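Local coordinates for DisA protein (Sorangium cellulosum, PDB 6CCA) that probably transfers methyl groups to carbon on a polyketide assembly line, building a gem-dimethyl group in disorazol biosynthesis, at residues A[323-337]-A[401-414]. Numbering follows the deposited sequence.
Sequences KRLLKANGWLVLNEM and IQNVILAESDGVSR
Lys323, at the end of helix 315-325, drops its ammonium into the turn that follows strand 402-409. Its chain bends about the CG-CD bond (chi3 86°), bringing NZ to 2.7 Å from Asp410 OD1, a salt bridge, and equally close to the carbonyl O of Val412, which it meets on a lone pair. Glu382 O takes a further bond from the same nitrogen. Asp410 OD1 is gripped from both faces of its carboxylate plane: Lys323 NZ comes over one, and the backbone N of Val412 over the other, closing an Asx turn.

Ser409 packs against the lysine chain. With OG anti to the backbone N (chi1 -180°), the hydroxyl lies 3.4 Å from Lys323 CE, accepts the N-H of Gly411 in an ST turn, and shares a water with Lys323 O; its CB leans on Leu326 CD1. Its backbone N bonds to Gly330 O, and its O receives Asn329 N.

From there strands 330-337 and 402-409 run antiparallel, in paired bonds at Leu332-Ala407, Leu334-Ile405 and Glu336-Asn403. At the far end Gln402, its chain extended, crosses the side chain of Asn335 and sends NE2 to a lone pair of Asn335 OD1 at 2.9 Å; the bond is nearly straight (174°) and the two amide planes almost coplanar. Met337 lies alongside, its SD 3.7 Å from Gln402 CD. Midway along the ladder, Leu406 CD2 touches both methyls of Val333, on the face covered by helices 34-41 and 196-216.

Strand 402-409, set antiparallel between 330-337 and the short strands 384-385 and 387-389, fits the reversed seventh strand of the class I methyltransferase fold. The chemistry implies a ladder held chiefly by backbone bonds, with a largely buried lysine whose positive charge is probably stabilised by Asp410 and two carbonyl oxygens, tying the helix end to the C-terminal turn.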
loop_
_atom_site.group_PDB
_atom_site.type_symbol
_atom_site.label_atom_id
_atom_site.label_comp_id
_atom_site.label_asym_id
_atom_site.label_seq_id
_atom_site.Cartn_x
_atom_site.Cartn_y
_atom_site.Cartn_z
ATOM N N LYS A 323 -4.259 -11.373 15.006
ATOM C CA LYS A 323 -3.745 -12.207 16.097
ATOM C C LYS A 323 -4.699 -13.321 16.514
ATOM O O LYS A 323 -4.254 -14.397 16.835
ATOM C CB LYS A 323 -3.351 -11.353 17.310
ATOM C CG LYS A 323 -2.123 -10.555 17.049
ATOM C CD LYS A 323 -1.590 -9.892 18.286
ATOM C CE LYS A 323 -0.662 -10.792 19.080
ATOM N NZ LYS A 323 -0.502 -10.215 20.444
ATOM N N ARG A 324 -5.990 -13.086 16.418
ATOM C CA ARG A 324 -7.000 -14.117 16.711
ATOM C C ARG A 324 -6.921 -15.211 15.680
ATOM O O ARG A 324 -6.970 -16.369 16.034
ATOM C CB ARG A 324 -8.415 -13.491 16.720
ATOM C CG ARG A 324 -9.556 -14.481 16.966
ATOM C CD ARG A 324 -10.824 -13.758 17.450
ATOM N NE ARG A 324 -10.513 -12.975 18.665
ATOM C CZ ARG A 324 -10.256 -13.522 19.869
ATOM N NH1 ARG A 324 -10.282 -14.849 20.042
ATOM N NH2 ARG A 324 -9.964 -12.739 20.906
ATOM N N LEU A 325 -6.789 -14.832 14.401
ATOM C CA LEU A 325 -6.724 -15.776 13.304
ATOM C C LEU A 325 -5.397 -16.550 13.254
ATOM O O LEU A 325 -5.359 -17.704 12.836
ATOM C CB LEU A 325 -6.873 -15.069 11.972
ATOM C CG LEU A 325 -8.275 -14.504 11.714
ATOM C CD1 LEU A 325 -8.296 -13.466 10.629
ATOM C CD2 LEU A 325 -9.246 -15.645 11.378
ATOM N N LEU A 326 -4.303 -15.877 13.619
ATOM C CA LEU A 326 -2.978 -16.534 13.578
ATOM C C LEU A 326 -2.775 -17.511 14.734
ATOM O O LEU A 326 -3.187 -17.248 15.873
ATOM C CB LEU A 326 -1.888 -15.466 13.728
ATOM C CG LEU A 326 -1.471 -14.704 12.474
ATOM C CD1 LEU A 326 -0.488 -13.613 12.859
ATOM C CD2 LEU A 326 -0.862 -15.625 11.415
ATOM N N LYS A 327 -2.091 -18.590 14.434
ATOM C CA LYS A 327 -1.513 -19.430 15.488
ATOM C C LYS A 327 -0.496 -18.636 16.273
ATOM O O LYS A 327 0.120 -17.695 15.785
ATOM C CB LYS A 327 -0.802 -20.604 14.837
ATOM C CG LYS A 327 -1.787 -21.574 14.203
ATOM C CD LYS A 327 -1.118 -22.707 13.489
ATOM C CE LYS A 327 -2.193 -23.532 12.757
ATOM N NZ LYS A 327 -1.429 -24.450 11.869
ATOM N N ALA A 328 -0.313 -19.035 17.526
ATOM C CA ALA A 328 0.837 -18.584 18.261
ATOM C C ALA A 328 2.084 -18.823 17.450
ATOM O O ALA A 328 2.270 -19.887 16.850
ATOM C CB ALA A 328 0.887 -19.334 19.630
ATOM N N ASN A 329 3.014 -17.851 17.483
ATOM C CA ASN A 329 4.224 -17.870 16.647
ATOM C C ASN A 329 3.959 -18.003 15.112
ATOM O O ASN A 329 4.859 -18.413 14.339
ATOM C CB ASN A 329 5.096 -19.057 17.018
ATOM C CG ASN A 329 5.520 -19.001 18.480
ATOM O OD1 ASN A 329 5.702 -17.917 18.986
ATOM N ND2 ASN A 329 5.670 -20.156 19.149
ATOM N N GLY A 330 2.741 -17.581 14.685
ATOM C CA GLY A 330 2.443 -17.414 13.269
ATOM C C GLY A 330 2.959 -16.012 12.844
ATOM O O GLY A 330 3.149 -15.089 13.682
ATOM N N TRP A 331 3.193 -15.876 11.561
ATOM C CA TRP A 331 3.727 -14.581 11.030
ATOM C C TRP A 331 2.679 -13.716 10.355
ATOM O O TRP A 331 1.784 -14.232 9.646
ATOM C CB TRP A 331 4.805 -14.867 9.998
ATOM C CG TRP A 331 6.047 -15.582 10.444
ATOM C CD1 TRP A 331 6.302 -16.152 11.640
ATOM C CD2 TRP A 331 7.137 -15.891 9.597
ATOM N NE1 TRP A 331 7.560 -16.731 11.612
ATOM C CE2 TRP A 331 8.068 -16.625 10.350
ATOM C CE3 TRP A 331 7.415 -15.618 8.244
ATOM C CZ2 TRP A 331 9.284 -17.059 9.820
ATOM C CZ3 TRP A 331 8.617 -16.072 7.684
ATOM C CH2 TRP A 331 9.569 -16.777 8.504
ATOM N N LEU A 332 2.792 -12.410 10.577
ATOM C CA LEU A 332 2.188 -11.411 9.718
ATOM C C LEU A 332 3.246 -10.887 8.760
ATOM O O LEU A 332 4.365 -10.564 9.203
ATOM C CB LEU A 332 1.647 -10.302 10.578
ATOM C CG LEU A 332 1.117 -9.088 9.833
ATOM C CD1 LEU A 332 -0.079 -9.479 8.947
ATOM C CD2 LEU A 332 0.681 -7.989 10.806
ATOM N N VAL A 333 2.955 -10.933 7.471
ATOM C CA VAL A 333 3.874 -10.437 6.446
ATOM C C VAL A 333 3.154 -9.268 5.773
ATOM O O VAL A 333 2.032 -9.423 5.183
ATOM C CB VAL A 333 4.181 -11.525 5.424
ATOM C CG1 VAL A 333 5.078 -10.936 4.336
ATOM C CG2 VAL A 333 4.811 -12.720 6.134
ATOM N N LEU A 334 3.734 -8.082 5.917
ATOM C CA LEU A 334 3.194 -6.873 5.289
ATOM C C LEU A 334 4.091 -6.383 4.161
ATOM O O LEU A 334 5.341 -6.376 4.320
ATOM C CB LEU A 334 3.065 -5.751 6.332
ATOM C CG LEU A 334 2.224 -5.955 7.551
ATOM C CD1 LEU A 334 2.376 -4.830 8.575
ATOM C CD2 LEU A 334 0.763 -6.087 7.137
ATOM N N ASN A 335 3.460 -5.961 3.058
ATOM C CA ASN A 335 4.098 -5.131 2.065
ATOM C C ASN A 335 3.348 -3.818 2.070
ATOM O O ASN A 335 2.104 -3.803 1.811
ATOM C CB ASN A 335 3.988 -5.809 0.721
ATOM C CG ASN A 335 4.663 -5.021 -0.401
ATOM O OD1 ASN A 335 5.201 -3.924 -0.183
ATOM N ND2 ASN A 335 4.721 -5.636 -1.590
ATOM N N GLU A 336 4.020 -2.759 2.466
ATOM C CA GLU A 336 3.394 -1.484 2.716
ATOM C C GLU A 336 4.201 -0.294 2.169
ATOM O O GLU A 336 5.421 -0.294 2.135
ATOM C CB GLU A 336 3.199 -1.229 4.248
ATOM C CG GLU A 336 1.961 -1.911 4.845
ATOM C CD GLU A 336 0.666 -1.197 4.427
ATOM O OE1 GLU A 336 0.631 0.031 4.256
ATOM O OE2 GLU A 336 -0.349 -1.867 4.263
ATOM N N MET A 337 3.485 0.759 1.798
ATOM C CA MET A 337 4.126 2.002 1.414
ATOM C C MET A 337 4.372 2.746 2.743
ATOM O O MET A 337 3.450 2.835 3.573
ATOM C CB MET A 337 3.237 2.820 0.433
ATOM C CG MET A 337 2.863 1.993 -0.796
ATOM S SD MET A 337 4.322 1.644 -1.848
ATOM C CE MET A 337 3.480 0.555 -3.016
ATOM N N ILE A 401 10.521 4.463 0.817
ATOM C CA ILE A 401 9.217 4.625 0.195
ATOM C C ILE A 401 8.293 3.435 0.442
ATOM O O ILE A 401 7.063 3.583 0.468
ATOM C CB ILE A 401 9.414 4.756 -1.358
ATOM C CG1 ILE A 401 9.958 6.131 -1.667
ATOM C CG2 ILE A 401 8.102 4.534 -2.112
ATOM C CD1 ILE A 401 10.286 6.293 -3.157
ATOM N N GLN A 402 8.880 2.290 0.624
ATOM C CA GLN A 402 8.188 1.014 0.732
ATOM C C GLN A 402 9.053 0.026 1.494
ATOM O O GLN A 402 10.329 0.076 1.510
ATOM C CB GLN A 402 7.958 0.446 -0.661
ATOM C CG GLN A 402 7.107 -0.777 -0.798
ATOM C CD GLN A 402 6.713 -1.097 -2.222
ATOM O OE1 GLN A 402 7.070 -0.403 -3.174
ATOM N NE2 GLN A 402 6.019 -2.202 -2.382
ATOM N N ASN A 403 8.376 -0.888 2.159
ATOM C CA ASN A 403 9.077 -1.980 2.853
ATOM C C ASN A 403 8.240 -3.236 3.020
ATOM O O ASN A 403 6.972 -3.161 2.936
ATOM C CB ASN A 403 9.641 -1.484 4.192
ATOM C CG ASN A 403 10.906 -2.264 4.603
ATOM O OD1 ASN A 403 11.400 -3.124 3.858
ATOM N ND2 ASN A 403 11.417 -1.959 5.795
ATOM N N VAL A 404 8.915 -4.366 3.182
ATOM C CA VAL A 404 8.277 -5.572 3.713
ATOM C C VAL A 404 8.622 -5.679 5.219
ATOM O O VAL A 404 9.789 -5.471 5.650
ATOM C CB VAL A 404 8.670 -6.781 2.928
ATOM C CG1 VAL A 404 8.360 -8.072 3.673
ATOM C CG2 VAL A 404 7.984 -6.770 1.570
ATOM N N ILE A 405 7.611 -5.955 6.007
ATOM C CA ILE A 405 7.680 -6.007 7.477
ATOM C C ILE A 405 7.174 -7.350 7.937
ATOM O O ILE A 405 6.098 -7.755 7.547
ATOM C CB ILE A 405 6.922 -4.866 8.163
ATOM C CG1 ILE A 405 7.383 -3.491 7.600
ATOM C CG2 ILE A 405 7.137 -4.930 9.682
ATOM C CD1 ILE A 405 6.297 -2.736 6.965
ATOM N N LEU A 406 7.991 -8.069 8.693
ATOM C CA LEU A 406 7.662 -9.393 9.254
ATOM C C LEU A 406 7.468 -9.277 10.760
ATOM O O LEU A 406 8.173 -8.512 11.419
ATOM C CB LEU A 406 8.760 -10.411 8.973
ATOM C CG LEU A 406 9.274 -10.448 7.514
ATOM C CD1 LEU A 406 10.467 -11.361 7.384
ATOM C CD2 LEU A 406 8.217 -10.898 6.595
ATOM N N ALA A 407 6.492 -9.986 11.298
ATOM C CA ALA A 407 6.227 -9.924 12.730
ATOM C C ALA A 407 5.672 -11.286 13.209
ATOM O O ALA A 407 4.939 -11.949 12.466
ATOM C CB ALA A 407 5.209 -8.876 12.977
ATOM N N GLU A 408 6.080 -11.687 14.411
ATOM C CA GLU A 408 5.716 -12.997 14.992
ATOM C C GLU A 408 4.701 -12.772 16.089
ATOM O O GLU A 408 4.873 -11.963 17.033
ATOM C CB GLU A 408 6.987 -13.650 15.531
ATOM C CG GLU A 408 6.813 -14.962 16.278
ATOM C CD GLU A 408 8.171 -15.469 16.733
ATOM O OE1 GLU A 408 8.476 -15.171 17.875
ATOM O OE2 GLU A 408 8.886 -16.167 15.943
ATOM N N SER A 409 3.604 -13.478 15.993
ATOM C CA SER A 409 2.550 -13.289 16.957
ATOM C C SER A 409 2.893 -14.034 18.243
ATOM O O SER A 409 3.350 -15.155 18.186
ATOM C CB SER A 409 1.240 -13.882 16.461
ATOM O OG SER A 409 0.262 -13.659 17.440
ATOM N N ASP A 410 2.616 -13.406 19.379
ATOM C CA ASP A 410 2.813 -14.042 20.670
ATOM C C ASP A 410 1.631 -14.939 21.030
ATOM O O ASP A 410 1.635 -15.577 22.083
ATOM C CB ASP A 410 3.024 -12.989 21.760
ATOM C CG ASP A 410 1.756 -12.224 22.084
ATOM O OD1 ASP A 410 0.766 -12.367 21.336
ATOM O OD2 ASP A 410 1.750 -11.481 23.087
ATOM N N GLY A 411 0.620 -14.993 20.164
ATOM C CA GLY A 411 -0.545 -15.837 20.451
ATOM C C GLY A 411 -1.577 -15.259 21.419
ATOM O O GLY A 411 -2.538 -15.976 21.780
ATOM N N VAL A 412 -1.436 -13.988 21.788
ATOM C CA VAL A 412 -2.461 -13.264 22.609
ATOM C C VAL A 412 -3.333 -12.270 21.826
ATOM O O VAL A 412 -2.828 -11.477 21.063
ATOM C CB VAL A 412 -1.833 -12.497 23.748
ATOM C CG1 VAL A 412 -2.946 -11.962 24.659
ATOM C CG2 VAL A 412 -0.847 -13.367 24.506
ATOM N N SER A 413 -4.648 -12.364 21.970
ATOM C CA SER A 413 -5.580 -11.590 21.139
ATOM C C SER A 413 -6.662 -11.055 22.068
ATOM O O SER A 413 -7.230 -11.862 22.841
ATOM C CB SER A 413 -6.278 -12.496 20.088
ATOM O OG SER A 413 -6.993 -11.683 19.174
ATOM N N ARG A 414 -6.954 -9.747 21.990
ATOM C CA ARG A 414 -8.139 -9.121 22.667
ATOM C C ARG A 414 -9.409 -9.231 21.855
ATOM O O ARG A 414 -9.589 -8.420 20.962
ATOM C CB ARG A 414 -7.877 -7.619 22.960
ATOM C CG ARG A 414 -6.778 -7.391 23.994
ATOM C CD ARG A 414 -6.713 -8.588 24.932
ATOM N NE ARG A 414 -5.698 -8.500 25.958
ATOM C CZ ARG A 414 -5.809 -7.783 27.066
ATOM N NH1 ARG A 414 -6.884 -7.033 27.302
ATOM N NH2 ARG A 414 -4.820 -7.807 27.942
HETATM O O HOH W 1 -1.786 -15.334 17.312
HETATM O O HOH W 2 -10.013 -9.971 17.993
HETATM O O HOH W 3 7.703 -17.823 14.278
HETATM O O HOH W 4 5.324 -4.475 -4.293
#